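Formate dehydrogenase (Staphylococcus aureus, PDB 6TTB) probably catalyses the NAD-dependent oxidation of formate to carbon dioxide, with NAD bound between its two domains. Local coordinates at residues A[37-42]-A[55-60]; A[82-87]-A[98-103]; A[148-153]-A[320-325]. All blocks are in the same frame, centred on the assembly; numbering follows the deposited sequence.

Contacts 1 and 2 lie in the domain built on the five-stranded parallel sheet, among the loops and helices that join its strands, whereas contact 3 lies beside the seven-stranded sheet of the NAD-binding domain. The centres of contacts 1 and 2 are 18 Å apart, and the two touch by packing, with Leu38 CD2 3.9 Å from Ala98 N. Contact 3 is separate from both, its centre 23 Å from that of contact 1 and 31 Å from that of contact 2. It alone includes a hydrogen bond to NAD, from His324 NE2 to NAD O7N at 3.0 Å; in contact 1 the side chain of Ile57 is about 13 Å from NAD. Contacts 1 and 3 also touch the second subunit.

Contact 1: residues A[37-42]-A[55-60]; sequences ALFPEA and KAIGLK
The backbones of 37-42, which runs off the end of strand 34-38, and of the turn and helix start at 55-60 come nearest at Phe39 and Ala56, whose CA atoms are 7.0 Å apart. At that separation the gap is bridged by side chains, and Phe39 supplies most of the bridge. Its CG stands beside the backbone N and anti to the carbonyl carbon (chi1 -71°), which carries the ring across to three apolar partners. The methyl of Ala56 comes obliquely to the ring, with CB 3.9 Å from Phe39 CE2. The far end of the ring meets the other two: Ile57 CG2 is 4.1 Å from Phe39 CZ, its side chain crossing that of Phe39 at about a right angle, and Leu59 CD1 lies at the ring edge, 4.3 Å from the same CZ. All four residues are buried, and every touch between the segments is carbon on carbon. The turn presenting these partners is tied by Gly58 N to Lys55 O at 2.9 Å and by Leu59 N to Ala56 O at 3.1 Å, with Gly58 as the N-cap residue of the helix. Leu59 also packs on Val340 and Leu344 of helix 330-348, and Ala56 on Phe70 of strand 69-73. The arrangement joins strand to helix in the first beta-alpha-beta unit of a flavodoxin-like parallel sheet, strand order 2-1-3-4-5.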
loop_
_atom_site.group_PDB
_atom_site.type_symbol
_atom_site.label_atom_id
_atom_site.label_comp_id
_atom_site.label_asym_id
_atom_site.label_seq_id
_atom_site.Cartn_x
_atom_site.Cartn_y
_atom_site.Cartn_z
ATOM N N ALA A 37 -20.662 28.117 -0.316
ATOM C CA ALA A 37 -19.889 26.889 -0.298
ATOM C C ALA A 37 -18.741 26.976 -1.302
ATOM O O ALA A 37 -18.910 27.587 -2.388
ATOM C CB ALA A 37 -20.793 25.719 -0.551
ATOM N N LEU A 38 -17.562 26.439 -0.897
ATOM C CA LEU A 38 -16.506 26.218 -1.839
ATOM C C LEU A 38 -16.159 24.739 -1.918
ATOM O O LEU A 38 -15.792 24.076 -0.938
ATOM C CB LEU A 38 -15.276 27.052 -1.529
ATOM C CG LEU A 38 -14.130 26.784 -2.511
ATOM C CD1 LEU A 38 -14.366 27.513 -3.860
ATOM C CD2 LEU A 38 -12.780 27.148 -1.910
ATOM N N PHE A 39 -16.227 24.244 -3.138
ATOM C CA PHE A 39 -16.071 22.851 -3.409
ATOM C C PHE A 39 -15.203 22.691 -4.641
ATOM O O PHE A 39 -15.152 23.574 -5.496
ATOM C CB PHE A 39 -17.435 22.294 -3.672
ATOM C CG PHE A 39 -18.290 22.216 -2.449
ATOM C CD1 PHE A 39 -17.765 21.831 -1.243
ATOM C CD2 PHE A 39 -19.664 22.334 -2.548
ATOM C CE1 PHE A 39 -18.591 21.577 -0.160
ATOM C CE2 PHE A 39 -20.485 22.143 -1.446
ATOM C CZ PHE A 39 -19.948 21.750 -0.264
ATOM N N PRO A 40 -14.545 21.535 -4.805
ATOM C CA PRO A 40 -13.792 21.284 -6.047
ATOM C C PRO A 40 -14.711 21.401 -7.272
ATOM O O PRO A 40 -15.942 21.190 -7.181
ATOM C CB PRO A 40 -13.286 19.849 -5.907
ATOM C CG PRO A 40 -13.522 19.466 -4.392
ATOM C CD PRO A 40 -14.635 20.374 -3.887
ATOM N N GLU A 41 -14.125 21.834 -8.388
ATOM C CA GLU A 41 -14.821 22.032 -9.655
ATOM C C GLU A 41 -15.255 20.680 -10.242
ATOM O O GLU A 41 -14.464 19.759 -10.300
ATOM C CB GLU A 41 -13.886 22.745 -10.629
ATOM C CG GLU A 41 -14.626 23.430 -11.756
ATOM C CD GLU A 41 -14.977 24.856 -11.393
ATOM O OE1 GLU A 41 -14.446 25.360 -10.337
ATOM O OE2 GLU A 41 -15.778 25.469 -12.141
ATOM N N ALA A 42 -16.522 20.555 -10.642
ATOM C CA ALA A 42 -16.993 19.312 -11.250
ATOM C C ALA A 42 -16.331 19.152 -12.611
ATOM O O ALA A 42 -16.047 20.125 -13.243
ATOM C CB ALA A 42 -18.518 19.299 -11.385
ATOM N N LYS A 55 -22.883 18.565 -7.923
ATOM C CA LYS A 55 -23.782 17.847 -7.021
ATOM C C LYS A 55 -23.761 18.526 -5.653
ATOM O O LYS A 55 -24.730 18.396 -4.907
ATOM C CB LYS A 55 -23.448 16.353 -6.943
ATOM C CG LYS A 55 -24.248 15.391 -7.850
ATOM N N ALA A 56 -22.709 19.354 -5.389
ATOM C CA ALA A 56 -22.535 20.154 -4.148
ATOM C C ALA A 56 -23.151 19.482 -2.920
ATOM O O ALA A 56 -23.886 20.134 -2.148
ATOM C CB ALA A 56 -23.117 21.520 -4.291
ATOM N N ILE A 57 -22.875 18.190 -2.748
ATOM C CA ILE A 57 -23.291 17.473 -1.554
ATOM C C ILE A 57 -24.751 17.719 -1.184
ATOM O O ILE A 57 -25.119 17.543 -0.022
ATOM C CB ILE A 57 -22.312 17.728 -0.407
ATOM C CG1 ILE A 57 -21.867 16.416 0.216
ATOM C CG2 ILE A 57 -22.719 18.820 0.591
ATOM C CD1 ILE A 57 -20.576 15.926 -0.380
ATOM N N GLY A 58 -25.603 17.988 -2.197
ATOM C CA GLY A 58 -27.044 17.916 -2.006
ATOM C C GLY A 58 -27.648 19.194 -1.410
ATOM O O GLY A 58 -28.847 19.253 -1.224
ATOM N N LEU A 59 -26.852 20.263 -1.268
ATOM C CA LEU A 59 -27.296 21.413 -0.482
ATOM C C LEU A 59 -28.225 22.346 -1.284
ATOM O O LEU A 59 -29.022 23.080 -0.705
ATOM C CB LEU A 59 -26.089 22.172 0.108
ATOM C CG LEU A 59 -25.294 21.440 1.211
ATOM C CD1 LEU A 59 -23.907 22.002 1.359
ATOM C CD2 LEU A 59 -26.011 21.459 2.538
ATOM N N LYS A 60 -28.127 22.328 -2.605
ATOM C CA LYS A 60 -28.840 23.301 -3.421
ATOM C C LYS A 60 -30.308 23.206 -3.138
ATOM O O LYS A 60 -30.894 24.177 -2.728
ATOM C CB LYS A 60 -28.688 22.948 -4.889
ATOM C CG LYS A 60 -29.136 23.979 -5.927
ATOM C CD LYS A 60 -28.310 23.572 -7.140
ATOM C CE LYS A 60 -27.187 22.584 -6.707
ATOM N NZ LYS A 60 -26.058 22.491 -7.677
#

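Contact 2: residues A[82-87]-A[98-103]; sequences KHLPDM and AYMTRE
Met87 and Met100 meet beside the start of 89-92, the middle strand of the flavodoxin-like parallel sheet (strand order 2-1-3-4-5), where the loop before this strand faces the chain that follows it and leads into helix 102-106. The contact between them is purely apolar. The backbones stay well apart, with the nearest CA atoms, those of Leu84 and Met100, separated by 10.2 Å, so long side chains have to span the distance. Met87 is extended beyond CG (chi2 -177°), whereas Met100 is bent at both chi2 and chi3, which brings its end nearer than the direction of its CB would suggest. Leu84 adds a looser touch from the same loop, its CD1 4.4 Å from Met100 CE. Beyond the two segments, Met87 and Met100 both pack on Leu111, and Met87 also on Val36 of strand 34-38.

Backbone polar bonds shape each side. In the loop, Asp86 N donates to His83 O at 2.9 Å, closing the turn that presents Leu84 and Met87; Met87 N is a second donor to this oxygen. In the other segment, Thr101 is the N-cap of helix 102-106, its OG1 bonded to Arg104 N. The centre of the apolar contact is the tip-to-tip meeting of two methyls, Met87 CE and Met100 CE, 3.6 Å apart.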
loop_
_atom_site.group_PDB
_atom_site.type_symbol
_atom_site.label_atom_id
_atom_site.label_comp_id
_atom_site.label_asym_id
_atom_site.label_seq_id
_atom_site.Cartn_x
_atom_site.Cartn_y
_atom_site.Cartn_z
ATOM N N LYS A 82 -16.692 38.872 -2.622
ATOM C CA LYS A 82 -17.951 39.568 -2.869
ATOM C C LYS A 82 -19.096 38.872 -2.117
ATOM O O LYS A 82 -20.246 39.061 -2.420
ATOM C CB LYS A 82 -18.230 39.618 -4.377
ATOM N N HIS A 83 -18.795 38.053 -1.118
ATOM C CA HIS A 83 -19.872 37.395 -0.392
ATOM C C HIS A 83 -19.663 37.598 1.107
ATOM O O HIS A 83 -20.599 37.506 1.934
ATOM C CB HIS A 83 -19.984 35.936 -0.830
ATOM C CG HIS A 83 -20.687 35.770 -2.141
ATOM N ND1 HIS A 83 -22.075 35.950 -2.272
ATOM C CD2 HIS A 83 -20.228 35.453 -3.382
ATOM C CE1 HIS A 83 -22.426 35.776 -3.535
ATOM N NE2 HIS A 83 -21.306 35.473 -4.239
ATOM N N LEU A 84 -18.434 37.960 1.428
ATOM C CA LEU A 84 -18.035 38.221 2.776
ATOM C C LEU A 84 -19.024 39.185 3.469
ATOM O O LEU A 84 -19.246 39.081 4.696
ATOM C CB LEU A 84 -16.660 38.843 2.612
ATOM C CG LEU A 84 -15.490 38.021 3.128
ATOM C CD1 LEU A 84 -15.855 36.549 3.318
ATOM C CD2 LEU A 84 -14.287 38.205 2.260
ATOM N N PRO A 85 -19.520 40.269 2.768
ATOM C CA PRO A 85 -20.426 41.245 3.392
ATOM C C PRO A 85 -21.712 40.661 3.923
ATOM O O PRO A 85 -22.401 41.327 4.707
ATOM C CB PRO A 85 -20.758 42.232 2.270
ATOM C CG PRO A 85 -19.506 42.201 1.429
ATOM C CD PRO A 85 -19.046 40.746 1.448
ATOM N N ASP A 86 -22.061 39.435 3.476
ATOM C CA ASP A 86 -23.420 38.973 3.708
ATOM C C ASP A 86 -23.497 37.467 3.935
ATOM O O ASP A 86 -24.467 36.975 4.482
ATOM C CB ASP A 86 -24.419 39.535 2.700
ATOM C CG ASP A 86 -23.879 39.624 1.281
ATOM O OD1 ASP A 86 -22.721 39.173 1.071
ATOM O OD2 ASP A 86 -24.645 40.085 0.374
ATOM N N MET A 87 -22.439 36.750 3.659
ATOM C CA MET A 87 -22.548 35.339 3.957
ATOM C C MET A 87 -22.892 35.132 5.440
ATOM O O MET A 87 -22.332 35.779 6.313
ATOM C CB MET A 87 -21.279 34.600 3.573
ATOM C CG MET A 87 -20.133 34.892 4.437
ATOM S SD MET A 87 -18.621 34.030 3.837
ATOM C CE MET A 87 -17.709 34.109 5.371
ATOM N N ALA A 98 -11.681 26.898 1.831
ATOM C CA ALA A 98 -11.848 28.329 1.845
ATOM C C ALA A 98 -11.253 28.856 3.144
ATOM O O ALA A 98 -11.815 28.609 4.227
ATOM C CB ALA A 98 -13.315 28.640 1.739
ATOM N N TYR A 99 -10.074 29.514 3.030
ATOM C CA TYR A 99 -9.368 30.031 4.192
ATOM C C TYR A 99 -10.147 31.178 4.821
ATOM O O TYR A 99 -10.499 32.151 4.150
ATOM C CB TYR A 99 -7.942 30.413 3.845
ATOM C CG TYR A 99 -7.016 29.223 3.758
ATOM C CD1 TYR A 99 -6.572 28.544 4.912
ATOM C CD2 TYR A 99 -6.604 28.737 2.512
ATOM C CE1 TYR A 99 -5.760 27.413 4.813
ATOM C CE2 TYR A 99 -5.745 27.641 2.402
ATOM C CZ TYR A 99 -5.334 26.965 3.551
ATOM O OH TYR A 99 -4.505 25.871 3.409
ATOM N N MET A 100 -10.429 31.031 6.127
ATOM C CA MET A 100 -11.065 32.087 6.888
ATOM C C MET A 100 -10.028 32.750 7.805
ATOM O O MET A 100 -9.932 32.441 8.981
ATOM C CB MET A 100 -12.229 31.528 7.675
ATOM C CG MET A 100 -13.414 31.142 6.760
ATOM S SD MET A 100 -13.912 32.412 5.453
ATOM C CE MET A 100 -14.348 33.810 6.480
ATOM N N THR A 101 -9.213 33.629 7.209
ATOM C CA THR A 101 -8.232 34.417 7.917
ATOM C C THR A 101 -8.951 35.477 8.766
ATOM O O THR A 101 -10.128 35.765 8.582
ATOM C CB THR A 101 -7.283 35.085 6.920
ATOM O OG1 THR A 101 -8.077 35.960 6.109
ATOM C CG2 THR A 101 -6.538 34.110 6.036
ATOM N N ARG A 102 -8.239 36.042 9.729
ATOM C CA ARG A 102 -8.763 37.189 10.430
ATOM C C ARG A 102 -9.198 38.213 9.408
ATOM O O ARG A 102 -10.255 38.770 9.528
ATOM C CB ARG A 102 -7.658 37.815 11.267
ATOM C CG ARG A 102 -8.133 38.882 12.233
ATOM C CD ARG A 102 -6.873 39.141 13.005
ATOM N NE ARG A 102 -6.736 38.213 14.120
ATOM C CZ ARG A 102 -7.480 38.277 15.222
ATOM N NH1 ARG A 102 -7.248 37.471 16.255
ATOM N NH2 ARG A 102 -8.411 39.207 15.305
ATOM N N GLU A 103 -8.337 38.480 8.422
ATOM C CA GLU A 103 -8.596 39.512 7.422
ATOM C C GLU A 103 -10.006 39.300 6.904
ATOM O O GLU A 103 -10.860 40.155 7.090
ATOM C CB GLU A 103 -7.527 39.527 6.311
#

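Contact 3: residues A[148-153]-A[320-325]. With NAD (nicotinamide-adenine-dinucleotide), chain C.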
loop_
_atom_site.group_PDB
_atom_site.type_symbol
_atom_site.label_atom_id
_atom_site.label_comp_id
_atom_site.label_asym_id
_atom_site.label_seq_id
_atom_site.Cartn_x
_atom_site.Cartn_y
_atom_site.Cartn_z
ATOM N N ALA A 148 -7.882 5.288 8.131
ATOM C CA ALA A 148 -7.086 4.181 8.630
ATOM C C ALA A 148 -6.636 3.336 7.476
ATOM O O ALA A 148 -5.432 2.995 7.381
ATOM C CB ALA A 148 -7.855 3.358 9.581
ATOM N N GLU A 149 -7.608 2.992 6.593
ATOM C CA GLU A 149 -7.296 2.187 5.415
ATOM C C GLU A 149 -6.146 2.870 4.664
ATOM O O GLU A 149 -5.152 2.250 4.274
ATOM C CB GLU A 149 -8.490 2.081 4.483
ATOM C CG GLU A 149 -9.701 1.400 5.046
ATOM C CD GLU A 149 -10.887 1.248 4.065
ATOM O OE1 GLU A 149 -10.767 1.707 2.933
ATOM O OE2 GLU A 149 -11.930 0.599 4.435
ATOM N N HIS A 150 -6.279 4.166 4.425
ATOM C CA HIS A 150 -5.249 4.804 3.625
ATOM C C HIS A 150 -3.893 4.631 4.304
ATOM O O HIS A 150 -2.871 4.505 3.644
ATOM C CB HIS A 150 -5.549 6.252 3.497
ATOM C CG HIS A 150 -5.032 6.808 2.244
ATOM N ND1 HIS A 150 -5.785 6.799 1.061
ATOM C CD2 HIS A 150 -3.859 7.418 1.962
ATOM C CE1 HIS A 150 -5.091 7.414 0.115
ATOM N NE2 HIS A 150 -3.908 7.811 0.652
ATOM N N ALA A 151 -3.872 4.660 5.647
ATOM C CA ALA A 151 -2.557 4.614 6.287
ATOM C C ALA A 151 -1.927 3.226 6.183
ATOM O O ALA A 151 -0.725 3.112 6.007
ATOM C CB ALA A 151 -2.565 5.151 7.726
ATOM N N VAL A 152 -2.726 2.167 6.367
ATOM C CA VAL A 152 -2.129 0.840 6.351
ATOM C C VAL A 152 -1.698 0.550 4.932
ATOM O O VAL A 152 -0.602 0.011 4.715
ATOM C CB VAL A 152 -2.999 -0.263 7.005
ATOM C CG1 VAL A 152 -3.395 0.107 8.418
ATOM C CG2 VAL A 152 -4.212 -0.477 6.263
ATOM N N MET A 153 -2.436 1.118 3.973
ATOM C CA MET A 153 -2.055 0.966 2.566
ATOM C C MET A 153 -0.681 1.591 2.349
ATOM O O MET A 153 0.242 0.949 1.798
ATOM C CB MET A 153 -3.051 1.660 1.673
ATOM C CG MET A 153 -2.690 1.684 0.250
ATOM S SD MET A 153 -3.932 2.657 -0.660
ATOM C CE MET A 153 -3.377 4.339 -0.316
ATOM N N ALA A 320 5.276 8.183 -1.355
ATOM C CA ALA A 320 3.972 7.702 -1.811
ATOM C C ALA A 320 2.861 8.653 -1.373
ATOM O O ALA A 320 1.828 8.283 -0.728
ATOM C CB ALA A 320 3.730 6.292 -1.424
ATOM N N MET A 321 3.071 9.910 -1.749
ATOM C CA MET A 321 2.075 10.906 -1.509
ATOM C C MET A 321 0.922 10.592 -2.442
ATOM O O MET A 321 1.064 9.842 -3.401
ATOM C CB MET A 321 2.627 12.300 -1.844
ATOM C CG MET A 321 3.781 12.787 -0.915
ATOM S SD MET A 321 3.305 12.732 0.794
ATOM C CE MET A 321 1.734 13.606 0.776
ATOM N N THR A 322 -0.240 11.002 -2.035
ATOM C CA THR A 322 -1.304 11.289 -2.927
ATOM C C THR A 322 -1.794 12.704 -2.577
ATOM O O THR A 322 -1.459 13.276 -1.537
ATOM C CB THR A 322 -2.394 10.241 -2.724
ATOM O OG1 THR A 322 -3.073 10.418 -1.471
ATOM C CG2 THR A 322 -1.878 8.818 -2.834
ATOM N N VAL A 323 -2.614 13.268 -3.436
ATOM C CA VAL A 323 -3.320 14.463 -3.032
ATOM C C VAL A 323 -4.331 14.046 -1.950
ATOM O O VAL A 323 -4.439 12.866 -1.652
ATOM C CB VAL A 323 -3.964 15.129 -4.253
ATOM C CG1 VAL A 323 -2.918 15.311 -5.333
ATOM C CG2 VAL A 323 -5.059 14.248 -4.779
ATOM N N HIS A 324 -5.073 15.014 -1.383
ATOM C CA HIS A 324 -5.686 14.844 -0.095
ATOM C C HIS A 324 -7.123 14.431 -0.278
ATOM O O HIS A 324 -8.013 15.227 0.038
ATOM C CB HIS A 324 -5.694 16.160 0.729
ATOM C CG HIS A 324 -6.321 15.930 2.079
ATOM N ND1 HIS A 324 -6.664 16.955 2.968
ATOM C CD2 HIS A 324 -6.643 14.781 2.711
ATOM C CE1 HIS A 324 -7.127 16.414 4.104
ATOM N NE2 HIS A 324 -7.163 15.098 3.942
ATOM N N TYR A 325 -7.344 13.156 -0.492
ATOM C CA TYR A 325 -8.715 12.687 -0.616
ATOM C C TYR A 325 -9.055 11.501 0.306
ATOM O O TYR A 325 -10.158 10.976 0.229
ATOM C CB TYR A 325 -8.916 12.224 -2.045
ATOM C CG TYR A 325 -8.179 10.959 -2.348
ATOM C CD1 TYR A 325 -6.811 10.949 -2.564
ATOM C CD2 TYR A 325 -8.858 9.742 -2.383
ATOM C CE1 TYR A 325 -6.165 9.764 -2.895
ATOM C CE2 TYR A 325 -8.218 8.562 -2.684
ATOM C CZ TYR A 325 -6.885 8.587 -2.980
ATOM O OH TYR A 325 -6.312 7.406 -3.245
HETATM P PA NAD C . -8.685 11.570 17.838
HETATM O O1A NAD C . -8.975 12.761 18.686
HETATM O O2A NAD C . -9.495 10.292 17.955
HETATM O O5B NAD C . -7.109 11.237 17.865
HETATM C C5B NAD C . -6.146 12.175 18.389
HETATM C C4B NAD C . -5.524 11.565 19.620
HETATM O O4B NAD C . -4.153 12.002 19.669
HETATM C C3B NAD C . -6.182 11.961 20.964
HETATM O O3B NAD C . -6.938 10.940 21.614
HETATM C C2B NAD C . -5.029 12.451 21.850
HETATM O O2B NAD C . -4.957 11.781 23.091
HETATM C C1B NAD C . -3.768 12.269 20.992
HETATM N N9A NAD C . -2.873 13.430 21.039
HETATM C C8A NAD C . -3.175 14.690 21.538
HETATM N N7A NAD C . -2.134 15.488 21.608
HETATM C C5A NAD C . -1.055 14.691 21.228
HETATM C C6A NAD C . 0.348 14.926 21.148
HETATM N N6A NAD C . 0.945 16.042 21.526
HETATM N N1A NAD C . 1.136 13.875 20.807
HETATM C C2A NAD C . 0.547 12.716 20.469
HETATM N N3A NAD C . -0.749 12.394 20.464
HETATM C C4A NAD C . -1.508 13.421 20.862
HETATM O O3 NAD C . -8.779 12.032 16.354
HETATM P PN NAD C . -8.822 11.034 15.155
HETATM O O1N NAD C . -10.271 10.921 14.759
HETATM O O2N NAD C . -8.066 9.787 15.512
HETATM O O5D NAD C . -7.997 11.885 14.051
HETATM C C5D NAD C . -6.561 11.664 13.908
HETATM C C4D NAD C . -6.027 12.779 13.079
HETATM O O4D NAD C . -6.231 12.435 11.687
HETATM C C3D NAD C . -6.757 14.118 13.342
HETATM O O3D NAD C . -5.929 15.078 13.980
HETATM C C2D NAD C . -7.278 14.552 11.969
HETATM O O2D NAD C . -6.966 15.883 11.580
HETATM C C1D NAD C . -6.665 13.576 10.981
HETATM N N1N NAD C . -7.685 13.187 9.994
HETATM C C2N NAD C . -7.416 13.361 8.601
HETATM C C3N NAD C . -8.378 12.992 7.634
HETATM C C7N NAD C . -7.992 12.894 6.157
HETATM O O7N NAD C . -8.870 13.037 5.307
HETATM N N7N NAD C . -6.712 12.628 5.828
HETATM C C4N NAD C . -9.707 12.672 8.099
HETATM C C5N NAD C . -9.962 12.539 9.481
HETATM C C6N NAD C . -8.944 12.831 10.411
#
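His150, on helix 144-160, meets Thr322 and Tyr325 where the chain leaves strand 319-321, one of the two outermost strands, within this chain, of the parallel Rossmann sheet in the NAD-binding domain. The tight part of the contact surrounds the imidazole. Its edge is directed at the face of Tyr325 in an offset edge-to-face pair, with ring centroids 5.4 Å apart and planes at 88°. His150 CE1 is 3.6 Å from Tyr325 OH, which lies in the plane of the imidazole. One face of that ring is covered from its own helix by Met153 CE, 3.5 Å above the plane and over the centre. With CG anti to the backbone N, the ring extends from the helix toward Thr322 and Tyr325.

The polar link across the segments is looser: the hydrogen bond from His150 NE2 to Thr322 OG1 is weak, at 3.5 Å and 136°. Thr322 OG1 gives its own proton to Val323 O at 2.8 Å, a shorter bond that holds the hydroxyl in place. The stronger polar partner of His150 is Arg160 of the second subunit, whose NE bonds to ND1, so the imidazole has partners in both chains. Solvent has little part here, since all three touching residues are buried.

His324, in the same segment, faces the cofactor instead of the helix. It is the centre of an inverse gamma turn, and Gln305 NE2 is bonded to its ND1. On the ring's other nitrogen, NE2 donates to the nicotinamide amide oxygen, NAD O7N, at 3.0 Å and 154°.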